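Local coordinates for iron-regulated outer membrane protein (Neisseria meningitidis, PDB 4B7O) that probably carries iron across the outer membrane as a TonB-dependent transporter, with a plug domain inside a beta-barrel, at residues R358-M364 with Y384-K390; Q114-D118 with R509-L513; F137-L143 with M271-H275; D530-A534 with E580-A584; S481-P486 with K533-A537. All blocks are in the same frame, centred on the assembly; numbering follows the deposited sequence.

Overall arrangement
All five contacts belong to a beta-barrel and the plug domain within it. Interactions 2 and 3 tie plug loops to the barrel, at residues 509-513 and on strand 264-276; their centres lie about 20 Å apart. Interaction 1 is a strand pairing of the wall. It touches interaction 2 through Ile389 and Leu513, with centres about 14 Å apart. Interactions 4 and 5 share Lys533 and Ala534 and have centres about 12 Å apart. Interaction 5 also meets interaction 2: Arg512 NH2 forms a salt bridge with Glu535 OE1 at 2.8 Å. Interaction 3 is remote from interactions 4 and 5, with nearest atoms about 21 and 17 Å away.

Interaction 1: residues R358-M364 with Y384-K390; sequences RITTRGM and YRHQEIK
Arg358 with Lys390, Thr360 with Glu388, Arg362 with His386 and Met364 with Tyr384 are the hydrogen-bonded pairs of two antiparallel strands. Each pair exchanges two backbone bonds, eight in all. Lys390 N reaches Arg358 O at 2.9 Å, almost straight at 171°. The return bond, Arg358 N to Lys390 O, is longer at 3.2 Å and comes from above the carbonyl plane. CA-H...O contacts lie between these pairs, such as Gln387 CA to Thr360 O at 3.4 Å. Strands 355-373 and 376-391 form a beta hairpin in the wall of the barrel. Ile359, Thr361, Arg385, Gln387 and Ile389 share one face. There Thr361 touches Ser126 of the plug, and Arg385 forms a salt bridge with Asp444 of the next strand.

The apolar contacts are few. Ile359 CG2 meets Ile389 CG1 at 4.2 Å. Thr361 holds its methyl opposite the backbone N, which puts CG2 3.8 Å from Arg385 CG. On the other face Met364 CG rests on Tyr384 CB.

The polar side chains meet at one end. The extended chain of Lys390 runs over one face of the Arg358 guanidinium, with CD 3.4 Å from NH2. Its NZ makes a weak 3.2 Å bond to Thr360 OG1, which also pairs with Glu334. Lys390 NZ and Arg358 NH2 are 3.6 Å apart, a like-charge approach that the nearby Glu334 carboxylate may ease.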
# COMPACT_ATOMS: atom_id res chain seq x y z
N ARG A 358 15.28 -11.43 6.10
CA ARG A 358 15.26 -10.94 4.75
C ARG A 358 14.13 -11.53 3.93
O ARG A 358 13.79 -12.70 4.11
CB ARG A 358 16.61 -11.25 4.07
CG ARG A 358 17.25 -10.03 3.44
CD ARG A 358 18.76 -10.14 3.29
NE ARG A 358 19.10 -11.10 2.25
CZ ARG A 358 19.84 -12.18 2.46
NH1 ARG A 358 20.31 -12.41 3.69
NH2 ARG A 358 20.13 -13.03 1.48
N ILE A 359 13.57 -10.74 3.01
CA ILE A 359 12.62 -11.25 2.04
C ILE A 359 13.04 -10.74 0.69
O ILE A 359 13.31 -9.57 0.52
CB ILE A 359 11.21 -10.73 2.28
CG1 ILE A 359 10.77 -10.96 3.71
CG2 ILE A 359 10.25 -11.47 1.37
CD1 ILE A 359 9.43 -10.33 3.96
N THR A 360 13.10 -11.60 -0.29
CA THR A 360 13.74 -11.23 -1.53
C THR A 360 12.69 -11.49 -2.57
O THR A 360 12.10 -12.56 -2.58
CB THR A 360 15.05 -12.09 -1.83
OG1 THR A 360 16.11 -11.77 -0.93
CG2 THR A 360 15.59 -11.80 -3.19
N THR A 361 12.44 -10.54 -3.44
CA THR A 361 11.44 -10.72 -4.42
C THR A 361 12.06 -10.44 -5.72
O THR A 361 12.66 -9.38 -5.87
CB THR A 361 10.27 -9.75 -4.18
OG1 THR A 361 9.67 -10.12 -2.94
CG2 THR A 361 9.20 -9.86 -5.30
N ARG A 362 11.90 -11.37 -6.66
CA ARG A 362 12.30 -11.03 -8.06
C ARG A 362 11.13 -11.18 -8.99
O ARG A 362 10.29 -12.08 -8.82
CB ARG A 362 13.42 -11.91 -8.60
CG ARG A 362 14.57 -12.06 -7.64
CD ARG A 362 15.09 -13.48 -7.66
NE ARG A 362 16.53 -13.42 -7.58
CZ ARG A 362 17.32 -13.42 -8.65
NH1 ARG A 362 16.79 -13.50 -9.87
NH2 ARG A 362 18.65 -13.35 -8.48
N GLY A 363 11.08 -10.31 -9.97
CA GLY A 363 9.94 -10.28 -10.86
C GLY A 363 10.32 -9.68 -12.15
O GLY A 363 11.29 -8.93 -12.24
N MET A 364 9.58 -10.08 -13.17
CA MET A 364 9.63 -9.44 -14.47
C MET A 364 8.26 -9.37 -15.07
O MET A 364 7.42 -10.21 -14.80
CB MET A 364 10.59 -10.14 -15.42
CG MET A 364 10.79 -11.58 -15.08
SD MET A 364 11.87 -12.37 -16.29
CE MET A 364 11.27 -14.07 -16.24
N TYR A 384 5.92 -12.71 -14.02
CA TYR A 384 6.66 -13.65 -13.17
C TYR A 384 7.04 -13.05 -11.81
O TYR A 384 7.69 -12.01 -11.73
CB TYR A 384 7.96 -14.05 -13.89
CG TYR A 384 8.81 -14.99 -13.07
CD1 TYR A 384 8.46 -16.34 -12.98
CD2 TYR A 384 9.93 -14.54 -12.35
CE1 TYR A 384 9.19 -17.22 -12.23
CE2 TYR A 384 10.70 -15.42 -11.59
CZ TYR A 384 10.31 -16.76 -11.55
OH TYR A 384 10.97 -17.70 -10.83
N ARG A 385 6.72 -13.70 -10.72
CA ARG A 385 7.23 -13.20 -9.45
C ARG A 385 7.79 -14.32 -8.62
O ARG A 385 7.09 -15.27 -8.41
CB ARG A 385 6.13 -12.54 -8.62
CG ARG A 385 6.73 -11.75 -7.48
CD ARG A 385 5.72 -10.96 -6.70
NE ARG A 385 4.67 -11.80 -6.22
CZ ARG A 385 3.48 -11.36 -5.84
NH1 ARG A 385 3.17 -10.06 -5.86
NH2 ARG A 385 2.62 -12.25 -5.42
N HIS A 386 9.02 -14.17 -8.13
CA HIS A 386 9.61 -15.12 -7.16
C HIS A 386 9.88 -14.47 -5.83
O HIS A 386 10.59 -13.43 -5.74
CB HIS A 386 10.93 -15.74 -7.71
CG HIS A 386 11.45 -16.90 -6.89
ND1 HIS A 386 12.28 -16.72 -5.83
CD2 HIS A 386 11.21 -18.27 -6.97
CE1 HIS A 386 12.56 -17.91 -5.28
NE2 HIS A 386 11.89 -18.86 -5.97
N GLN A 387 9.30 -15.07 -4.79
CA GLN A 387 9.60 -14.66 -3.44
C GLN A 387 10.38 -15.65 -2.61
O GLN A 387 10.05 -16.83 -2.62
CB GLN A 387 8.31 -14.36 -2.70
CG GLN A 387 7.93 -12.92 -2.87
CD GLN A 387 6.48 -12.70 -2.62
OE1 GLN A 387 5.64 -13.17 -3.39
NE2 GLN A 387 6.18 -12.01 -1.54
N GLU A 388 11.32 -15.15 -1.81
CA GLU A 388 12.04 -16.04 -0.87
C GLU A 388 12.25 -15.37 0.46
O GLU A 388 12.83 -14.27 0.50
CB GLU A 388 13.41 -16.48 -1.42
CG GLU A 388 14.08 -17.58 -0.59
CD GLU A 388 15.46 -18.12 -1.10
OE1 GLU A 388 15.96 -17.73 -2.21
OE2 GLU A 388 16.07 -18.95 -0.37
N ILE A 389 11.79 -16.02 1.53
CA ILE A 389 11.95 -15.54 2.88
C ILE A 389 13.20 -16.27 3.42
O ILE A 389 13.29 -17.47 3.29
CB ILE A 389 10.73 -15.94 3.72
CG1 ILE A 389 9.48 -15.13 3.38
CG2 ILE A 389 10.96 -15.76 5.17
CD1 ILE A 389 8.27 -15.33 4.29
N LYS A 390 14.17 -15.54 4.00
CA LYS A 390 15.48 -16.10 4.46
C LYS A 390 15.76 -15.57 5.81
O LYS A 390 16.23 -14.44 5.92
CB LYS A 390 16.63 -15.62 3.57
CG LYS A 390 16.22 -15.50 2.12
CD LYS A 390 17.22 -14.70 1.31
CE LYS A 390 16.87 -14.86 -0.14
NZ LYS A 390 17.97 -14.41 -1.01

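Interaction 2: residues Q114-D118 with R509-L513; sequences QNSVD and RSPRL
The Asn115 amide covers one face of the Arg512 guanidinium, offset toward the rim and turned only 17° from the guanidinium plane. Arg509 CG lies over the centre of the opposite face. Asn115 O sits in plane at the edge. The Arg509 guanidinium has Ser116 O 3.7 Å above one face and Asp118 OD1 at its edge.

Asn115 O is the shared acceptor. Arg512 takes it side-on, through NE at 3.0 Å and NH2 at 2.9 Å. Arg509 NE adds a third bond to Asn115 O at 3.2 Å. Three bonds thus grip one buried carbonyl. The contact holds a plug loop against the end of barrel strand 498-509 and the loop that follows it, the plug-in-barrel design of TonB-dependent transporters.

Arg509 also meets Asp118 end-on in a two-pronged salt bridge. Its NH2 is 2.7 Å from Asp118 OD1 and its NH1 is 3.0 Å from Asp118 OD2, both on the syn side of the carboxylate. The side chain is extended from CG to NE, which carries the charge across to the plug. NH1 has a second partner in Gly161 O. Arg512 NH2 forms a salt bridge with Glu535, and Asp118 and Glu535 probably offset the two arginine charges.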
# COMPACT_ATOMS: atom_id res chain seq x y z
N GLN A 114 -3.92 -4.77 3.91
CA GLN A 114 -2.74 -5.06 3.05
C GLN A 114 -2.51 -6.53 2.75
O GLN A 114 -1.69 -6.87 1.91
CB GLN A 114 -1.49 -4.46 3.60
CG GLN A 114 -1.43 -2.98 3.40
CD GLN A 114 -0.49 -2.29 4.37
OE1 GLN A 114 -0.67 -2.35 5.61
NE2 GLN A 114 0.53 -1.64 3.82
N ASN A 115 -3.21 -7.41 3.45
CA ASN A 115 -3.24 -8.77 3.00
C ASN A 115 -3.79 -8.89 1.55
O ASN A 115 -3.45 -9.82 0.83
CB ASN A 115 -4.02 -9.63 3.98
CG ASN A 115 -4.32 -11.01 3.43
OD1 ASN A 115 -3.46 -11.89 3.41
ND2 ASN A 115 -5.54 -11.20 2.97
N SER A 116 -4.58 -7.94 1.08
CA SER A 116 -5.07 -8.05 -0.31
C SER A 116 -4.71 -6.83 -1.13
O SER A 116 -4.82 -6.88 -2.36
CB SER A 116 -6.59 -8.26 -0.40
OG SER A 116 -7.22 -8.23 0.87
N VAL A 117 -4.38 -5.71 -0.49
CA VAL A 117 -4.03 -4.55 -1.33
C VAL A 117 -2.54 -4.31 -1.39
O VAL A 117 -1.90 -4.21 -0.38
CB VAL A 117 -4.91 -3.33 -1.05
CG1 VAL A 117 -5.69 -3.48 0.24
CG2 VAL A 117 -4.21 -1.96 -1.19
N ASP A 118 -2.00 -4.27 -2.59
CA ASP A 118 -0.56 -4.10 -2.77
C ASP A 118 -0.22 -2.64 -2.77
O ASP A 118 -1.11 -1.81 -2.89
CB ASP A 118 -0.12 -4.77 -4.05
CG ASP A 118 -0.35 -6.28 -4.02
OD1 ASP A 118 -0.14 -6.93 -2.94
OD2 ASP A 118 -0.80 -6.81 -5.04
N ARG A 509 -5.56 -14.50 -6.09
CA ARG A 509 -4.37 -14.24 -5.32
C ARG A 509 -3.93 -15.53 -4.62
O ARG A 509 -4.73 -16.15 -3.94
CB ARG A 509 -4.70 -13.21 -4.28
CG ARG A 509 -3.53 -12.37 -3.85
CD ARG A 509 -4.09 -11.13 -3.18
NE ARG A 509 -3.13 -10.49 -2.32
CZ ARG A 509 -2.27 -9.59 -2.73
NH1 ARG A 509 -2.29 -9.21 -4.00
NH2 ARG A 509 -1.43 -9.04 -1.87
N SER A 510 -2.68 -15.91 -4.84
CA SER A 510 -2.02 -17.06 -4.17
C SER A 510 -1.80 -16.86 -2.70
O SER A 510 -1.61 -15.74 -2.24
CB SER A 510 -0.63 -17.27 -4.79
OG SER A 510 0.13 -16.07 -4.81
N PRO A 511 -1.82 -17.95 -1.93
CA PRO A 511 -1.70 -17.87 -0.46
C PRO A 511 -0.44 -17.12 -0.12
O PRO A 511 0.55 -17.27 -0.83
CB PRO A 511 -1.48 -19.32 -0.05
CG PRO A 511 -1.82 -20.17 -1.23
CD PRO A 511 -2.19 -19.31 -2.38
N ARG A 512 -0.48 -16.28 0.90
CA ARG A 512 0.75 -15.61 1.34
C ARG A 512 1.59 -16.53 2.20
O ARG A 512 1.05 -17.31 2.99
CB ARG A 512 0.46 -14.34 2.12
CG ARG A 512 -0.82 -13.64 1.70
CD ARG A 512 -0.92 -13.19 0.24
NE ARG A 512 -2.23 -12.50 0.12
CZ ARG A 512 -3.42 -13.08 -0.04
NH1 ARG A 512 -3.56 -14.41 -0.21
NH2 ARG A 512 -4.51 -12.33 -0.06
N LEU A 513 2.90 -16.48 2.03
CA LEU A 513 3.82 -17.16 2.97
C LEU A 513 3.62 -16.60 4.37
O LEU A 513 3.28 -15.44 4.55
CB LEU A 513 5.26 -16.96 2.52
CG LEU A 513 5.55 -17.33 1.06
CD1 LEU A 513 6.82 -16.69 0.52
CD2 LEU A 513 5.62 -18.84 0.84

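Interaction 3: residues F137-L143 with M271-H275; sequences FIVDPAL and MEDQH. Unlike the reference sequence in segment 271-275: Glu272 (reference Lys).
Phe137 turns its ring edge to Asp273, with Phe137 CE1 3.4 Å from Asp273 CG, and the ring stands 80° from the carboxylate plane. CE2 of the same ring lies over the centre of the His275 ring. The two ring planes are 40° apart, and Phe137 CZ is 3.5 Å from His275 NE2. Ile138 contributes its carbonyl: O is 2.8 Å from a water that also lies 3.2 Å from His275 NE2, in the plane of the imidazole.

Val139 places CG2 3.8 Å from Met271 CE. The methionine chain bends at its last torsion (chi3 136°), and this carries its methyl toward the valine. The segment is a plug loop between strands 118-121 and 144-150, and it packs on the inside of barrel strand 264-276.

Asp140 gives its backbone N to Asp273 OD2 at 3.0 Å, a weak, bent bond. Its OD2 bonds to Ser250 OG of the neighbouring barrel strand. Asp273 OD2 lies near both the loop N-H and the water, each at weak bonding geometry. At the end of the loop Leu143 CD1 touches Met271 SD at 3.7 Å.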
# COMPACT_ATOMS: atom_id res chain seq x y z
N PHE A 137 5.33 -2.55 4.73
CA PHE A 137 6.11 -1.31 4.52
C PHE A 137 5.41 -0.36 3.53
O PHE A 137 5.07 -0.77 2.41
CB PHE A 137 7.52 -1.66 3.97
CG PHE A 137 8.51 -0.54 4.11
CD1 PHE A 137 8.58 0.51 3.15
CD2 PHE A 137 9.39 -0.51 5.20
CE1 PHE A 137 9.49 1.57 3.31
CE2 PHE A 137 10.29 0.55 5.36
CZ PHE A 137 10.35 1.58 4.41
N ILE A 138 5.23 0.91 3.93
CA ILE A 138 4.65 1.88 3.05
C ILE A 138 5.68 2.90 2.58
O ILE A 138 6.31 3.56 3.39
CB ILE A 138 3.51 2.67 3.71
CG1 ILE A 138 2.40 1.72 4.15
CG2 ILE A 138 2.98 3.64 2.68
CD1 ILE A 138 1.33 2.31 5.06
N VAL A 139 5.80 3.08 1.27
CA VAL A 139 6.89 3.90 0.67
C VAL A 139 6.85 5.40 1.06
O VAL A 139 5.82 5.94 1.43
CB VAL A 139 6.86 3.81 -0.87
CG1 VAL A 139 5.67 4.61 -1.40
CG2 VAL A 139 8.16 4.31 -1.47
N ASP A 140 7.99 6.05 0.96
CA ASP A 140 8.10 7.39 1.46
C ASP A 140 7.87 8.33 0.27
O ASP A 140 8.55 8.25 -0.73
CB ASP A 140 9.48 7.53 2.09
CG ASP A 140 9.90 8.98 2.28
OD1 ASP A 140 9.01 9.82 2.52
OD2 ASP A 140 11.11 9.28 2.15
N PRO A 141 6.89 9.21 0.37
CA PRO A 141 6.50 10.13 -0.71
C PRO A 141 7.61 10.99 -1.23
O PRO A 141 7.52 11.52 -2.34
CB PRO A 141 5.44 11.04 -0.05
CG PRO A 141 5.58 10.81 1.43
CD PRO A 141 6.02 9.36 1.55
N ALA A 142 8.63 11.21 -0.43
CA ALA A 142 9.77 11.95 -0.94
C ALA A 142 10.32 11.37 -2.27
O ALA A 142 10.79 12.07 -3.12
CB ALA A 142 10.87 12.00 0.12
N LEU A 143 10.25 10.06 -2.42
CA LEU A 143 10.78 9.41 -3.56
C LEU A 143 9.86 9.43 -4.80
O LEU A 143 10.32 9.24 -5.94
CB LEU A 143 11.06 7.97 -3.15
CG LEU A 143 12.16 7.72 -2.10
CD1 LEU A 143 12.11 6.25 -1.73
CD2 LEU A 143 13.54 8.09 -2.60
N MET A 271 16.78 2.10 -5.31
CA MET A 271 16.12 2.83 -4.27
C MET A 271 16.23 2.13 -2.91
O MET A 271 16.06 0.91 -2.85
CB MET A 271 14.65 2.97 -4.65
CG MET A 271 13.70 3.19 -3.51
SD MET A 271 12.07 3.50 -4.25
CE MET A 271 11.09 2.47 -3.13
N GLU A 272 16.48 2.90 -1.84
CA GLU A 272 16.36 2.40 -0.47
C GLU A 272 15.51 3.29 0.39
O GLU A 272 15.63 4.52 0.31
CB GLU A 272 17.70 2.34 0.23
CG GLU A 272 18.65 1.39 -0.45
CD GLU A 272 19.43 0.51 0.52
OE1 GLU A 272 19.76 0.94 1.68
OE2 GLU A 272 19.72 -0.62 0.06
N ASP A 273 14.73 2.68 1.26
CA ASP A 273 13.85 3.39 2.17
C ASP A 273 14.06 2.70 3.51
O ASP A 273 13.82 1.50 3.63
CB ASP A 273 12.41 3.21 1.70
CG ASP A 273 11.46 4.21 2.32
OD1 ASP A 273 11.64 4.67 3.47
OD2 ASP A 273 10.48 4.55 1.64
N GLN A 274 14.50 3.42 4.51
CA GLN A 274 14.90 2.78 5.74
C GLN A 274 14.38 3.47 6.98
O GLN A 274 14.45 4.68 7.08
CB GLN A 274 16.41 2.70 5.80
CG GLN A 274 16.88 2.07 7.09
CD GLN A 274 18.36 1.73 7.02
OE1 GLN A 274 19.20 2.57 7.27
NE2 GLN A 274 18.67 0.52 6.67
N HIS A 275 13.78 2.71 7.88
CA HIS A 275 13.34 3.24 9.17
C HIS A 275 14.24 2.71 10.25
O HIS A 275 14.49 1.51 10.30
CB HIS A 275 11.95 2.74 9.52
CG HIS A 275 10.91 3.15 8.56
ND1 HIS A 275 9.62 2.89 8.76
CD2 HIS A 275 10.99 3.84 7.34
CE1 HIS A 275 8.90 3.36 7.75
NE2 HIS A 275 9.74 3.94 6.88
O HOH W 1 8.69 4.87 4.03

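Interaction 4: residues D530-A534 with E580-A584; sequences DGTKA and EAVNA
Thr532 and Val582 mark the closest backbone approach, with CA atoms 5.7 Å apart and the two segments running in broadly similar directions, 37° apart. Side chains do most of the joining.

Asn583 reaches over from the strand and clasps the main chain of Lys533 with both ends of its amide. OD1 accepts from Lys533 N at 2.8 Å, in the carbonyl plane and on a lone pair. ND2 gives a bond of 2.6 Å to Lys533 O, which lies close to the plane of the amide. The amide therefore meets the N-H and C=O of one residue together, much as a neighbouring strand would. ND2 also bonds to Asp564 O, and the bonds at both ends of the amide fix its rotation.

The clasped loop leads from the short strand 525-528 into barrel strand 535-547. Strand 578-600 belongs to the barrel wall and runs parallel to 525-528, and Ala581 makes backbone bonds to Ser527 and Ala529.

Thr532 fits beside the amide. Its CB is 3.3 Å from Asn583 OD1, and its CG2 is 3.3 Å from Ala581 O. Lys533 curls back on its own loop through three bent torsions, and NZ bonds to Gly531 O at 2.8 Å. Gly531 turns the chain there with a positive phi of 52°.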
# COMPACT_ATOMS: atom_id res chain seq x y z
N ASP A 530 -2.92 -30.01 1.32
CA ASP A 530 -3.02 -30.51 -0.07
C ASP A 530 -4.12 -29.82 -0.88
O ASP A 530 -5.22 -29.56 -0.37
CB ASP A 530 -3.30 -32.03 -0.08
CG ASP A 530 -2.01 -32.87 -0.09
OD1 ASP A 530 -1.05 -32.52 -0.85
OD2 ASP A 530 -1.98 -33.87 0.67
N GLY A 531 -3.82 -29.59 -2.16
CA GLY A 531 -4.75 -28.93 -3.09
C GLY A 531 -5.35 -27.58 -2.66
O GLY A 531 -6.36 -27.18 -3.23
N THR A 532 -4.77 -26.89 -1.67
CA THR A 532 -5.31 -25.59 -1.30
C THR A 532 -5.08 -24.59 -2.44
O THR A 532 -3.99 -24.50 -2.98
CB THR A 532 -4.80 -25.00 0.05
OG1 THR A 532 -3.79 -24.01 -0.18
CG2 THR A 532 -4.33 -26.04 0.99
N LYS A 533 -6.14 -23.87 -2.79
CA LYS A 533 -6.19 -23.02 -3.99
C LYS A 533 -5.95 -21.55 -3.65
O LYS A 533 -6.00 -21.14 -2.46
CB LYS A 533 -7.60 -23.10 -4.63
CG LYS A 533 -8.34 -24.46 -4.56
CD LYS A 533 -8.38 -25.13 -5.93
CE LYS A 533 -8.00 -26.60 -5.83
NZ LYS A 533 -8.75 -27.36 -4.77
N ALA A 534 -5.74 -20.76 -4.71
CA ALA A 534 -5.79 -19.27 -4.67
C ALA A 534 -7.16 -18.71 -4.34
O ALA A 534 -8.18 -19.27 -4.72
CB ALA A 534 -5.31 -18.67 -5.98
N GLU A 580 -1.21 -26.04 8.88
CA GLU A 580 -1.09 -25.82 7.44
C GLU A 580 -2.04 -24.77 6.85
O GLU A 580 -3.15 -24.57 7.36
CB GLU A 580 -1.12 -27.15 6.67
CG GLU A 580 -1.88 -28.25 7.40
CD GLU A 580 -2.36 -29.33 6.46
OE1 GLU A 580 -1.70 -29.59 5.43
OE2 GLU A 580 -3.42 -29.92 6.74
N ALA A 581 -1.59 -24.05 5.82
CA ALA A 581 -2.44 -23.07 5.14
C ALA A 581 -3.61 -23.81 4.50
O ALA A 581 -3.43 -24.85 3.91
CB ALA A 581 -1.65 -22.30 4.09
N VAL A 582 -4.82 -23.28 4.67
CA VAL A 582 -6.03 -23.84 4.09
C VAL A 582 -6.93 -22.73 3.61
O VAL A 582 -6.89 -21.63 4.15
CB VAL A 582 -6.90 -24.59 5.12
CG1 VAL A 582 -6.45 -26.02 5.21
CG2 VAL A 582 -6.95 -23.90 6.48
N ASN A 583 -7.74 -23.03 2.61
CA ASN A 583 -8.86 -22.16 2.26
C ASN A 583 -9.93 -22.32 3.33
O ASN A 583 -10.36 -23.41 3.58
CB ASN A 583 -9.35 -22.55 0.88
CG ASN A 583 -8.23 -22.59 -0.13
OD1 ASN A 583 -7.76 -23.67 -0.50
ND2 ASN A 583 -7.72 -21.43 -0.52
N ALA A 584 -10.34 -21.27 4.00
CA ALA A 584 -11.18 -21.46 5.18
C ALA A 584 -12.52 -20.69 5.20
O ALA A 584 -13.23 -20.68 6.24
CB ALA A 584 -10.38 -21.14 6.45

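Interaction 5: residues S481-P486 with K533-A537; sequences SSNLNP and KAERA
Lys533 passes Ser481 where two next-but-one strands of the beta-barrel come near each other. Strands 478-493 and 535-547 both pair with strand 498-509, one on each side of it. Residues 481-486 and 535-537 run almost parallel, at 10°, with axes 9.6 Å apart. At that spacing side chains must make the contact.

The aliphatic part of Lys533 does the touching here, with CD 3.8 Å from Ser481 OG. Ala534 follows and turns its methyl toward Asn483; CB is 4.0 Å from OD1. It also rests on Ser508 of the strand between. Glu535 points away from residues 481-486, and its OE2 accepts from Leu566 N.

Arg536 carries most of the contact. With CG opposite the backbone N (chi1 -162°), its chain heads for the other strand and touches Tyr506 of the middle one. It slides past Asn483 and Asn485 in the opposite direction, and its CD comes 3.4 Å from Asn483 ND2. NE bonds to Asn485 OD1 at 3.1 Å, the amide plane turned 27° from the guanidinium. Asn485 ND2 is bonded to Ser508 OG, which holds the amide with OD1 toward the arginine. Pro486 CD packs 3.7 Å from Arg536 NH2. That same NH2 bonds to Leu484 O at 2.9 Å, arriving nearly in line with the carbonyl bond.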
# COMPACT_ATOMS: atom_id res chain seq x y z
N SER A 481 -1.40 -24.54 -8.03
CA SER A 481 -2.76 -24.41 -8.54
C SER A 481 -2.65 -23.46 -9.66
O SER A 481 -1.59 -22.84 -9.84
CB SER A 481 -3.72 -23.84 -7.50
OG SER A 481 -4.98 -24.49 -7.58
N SER A 482 -3.70 -23.39 -10.46
CA SER A 482 -3.78 -22.36 -11.47
C SER A 482 -5.25 -22.05 -11.60
O SER A 482 -6.08 -22.82 -11.13
CB SER A 482 -3.17 -22.83 -12.78
OG SER A 482 -3.72 -24.07 -13.15
N ASN A 483 -5.56 -20.89 -12.18
CA ASN A 483 -6.94 -20.49 -12.39
C ASN A 483 -6.98 -19.71 -13.71
O ASN A 483 -5.99 -19.10 -14.12
CB ASN A 483 -7.48 -19.59 -11.27
CG ASN A 483 -7.39 -20.18 -9.88
OD1 ASN A 483 -6.31 -20.53 -9.40
ND2 ASN A 483 -8.52 -20.22 -9.18
N LEU A 484 -8.15 -19.71 -14.37
CA LEU A 484 -8.42 -18.80 -15.51
C LEU A 484 -9.28 -17.64 -15.01
O LEU A 484 -10.30 -17.86 -14.36
CB LEU A 484 -9.18 -19.55 -16.63
CG LEU A 484 -8.38 -20.15 -17.80
CD1 LEU A 484 -7.61 -19.12 -18.62
CD2 LEU A 484 -7.41 -21.22 -17.31
N ASN A 485 -8.88 -16.42 -15.31
CA ASN A 485 -9.65 -15.30 -14.80
C ASN A 485 -10.13 -14.39 -15.90
O ASN A 485 -9.32 -13.73 -16.56
CB ASN A 485 -8.84 -14.52 -13.79
CG ASN A 485 -8.38 -15.36 -12.63
OD1 ASN A 485 -9.16 -15.85 -11.78
ND2 ASN A 485 -7.10 -15.48 -12.55
N PRO A 486 -11.47 -14.37 -16.13
CA PRO A 486 -12.07 -13.62 -17.22
C PRO A 486 -12.52 -12.27 -16.76
O PRO A 486 -13.03 -12.15 -15.67
CB PRO A 486 -13.30 -14.46 -17.58
CG PRO A 486 -13.68 -15.15 -16.34
CD PRO A 486 -12.41 -15.37 -15.57
N LYS A 533 -6.14 -23.87 -2.79
CA LYS A 533 -6.19 -23.02 -3.99
C LYS A 533 -5.95 -21.55 -3.65
O LYS A 533 -6.00 -21.14 -2.46
CB LYS A 533 -7.60 -23.10 -4.63
CG LYS A 533 -8.34 -24.46 -4.56
CD LYS A 533 -8.38 -25.13 -5.93
CE LYS A 533 -8.00 -26.60 -5.83
NZ LYS A 533 -8.75 -27.36 -4.77
N ALA A 534 -5.74 -20.76 -4.71
CA ALA A 534 -5.79 -19.27 -4.67
C ALA A 534 -7.16 -18.71 -4.34
O ALA A 534 -8.18 -19.27 -4.72
CB ALA A 534 -5.31 -18.67 -5.98
N GLU A 535 -7.17 -17.60 -3.61
CA GLU A 535 -8.35 -16.81 -3.31
C GLU A 535 -8.86 -16.26 -4.60
O GLU A 535 -8.08 -15.67 -5.38
CB GLU A 535 -7.96 -15.63 -2.44
CG GLU A 535 -7.95 -15.95 -0.97
CD GLU A 535 -7.37 -14.81 -0.13
OE1 GLU A 535 -6.76 -13.87 -0.73
OE2 GLU A 535 -7.56 -14.84 1.12
N ARG A 536 -10.16 -16.38 -4.82
CA ARG A 536 -10.73 -15.95 -6.14
C ARG A 536 -11.79 -14.87 -6.00
O ARG A 536 -12.80 -15.04 -5.32
CB ARG A 536 -11.23 -17.15 -6.96
CG ARG A 536 -11.40 -16.82 -8.42
CD ARG A 536 -11.15 -18.01 -9.29
NE ARG A 536 -11.34 -17.72 -10.72
CZ ARG A 536 -12.52 -17.86 -11.34
NH1 ARG A 536 -13.60 -18.26 -10.63
NH2 ARG A 536 -12.60 -17.60 -12.65
N ALA A 537 -11.50 -13.70 -6.55
CA ALA A 537 -12.41 -12.58 -6.35
C ALA A 537 -13.26 -12.44 -7.61
O ALA A 537 -12.75 -12.61 -8.74
CB ALA A 537 -11.61 -11.29 -6.13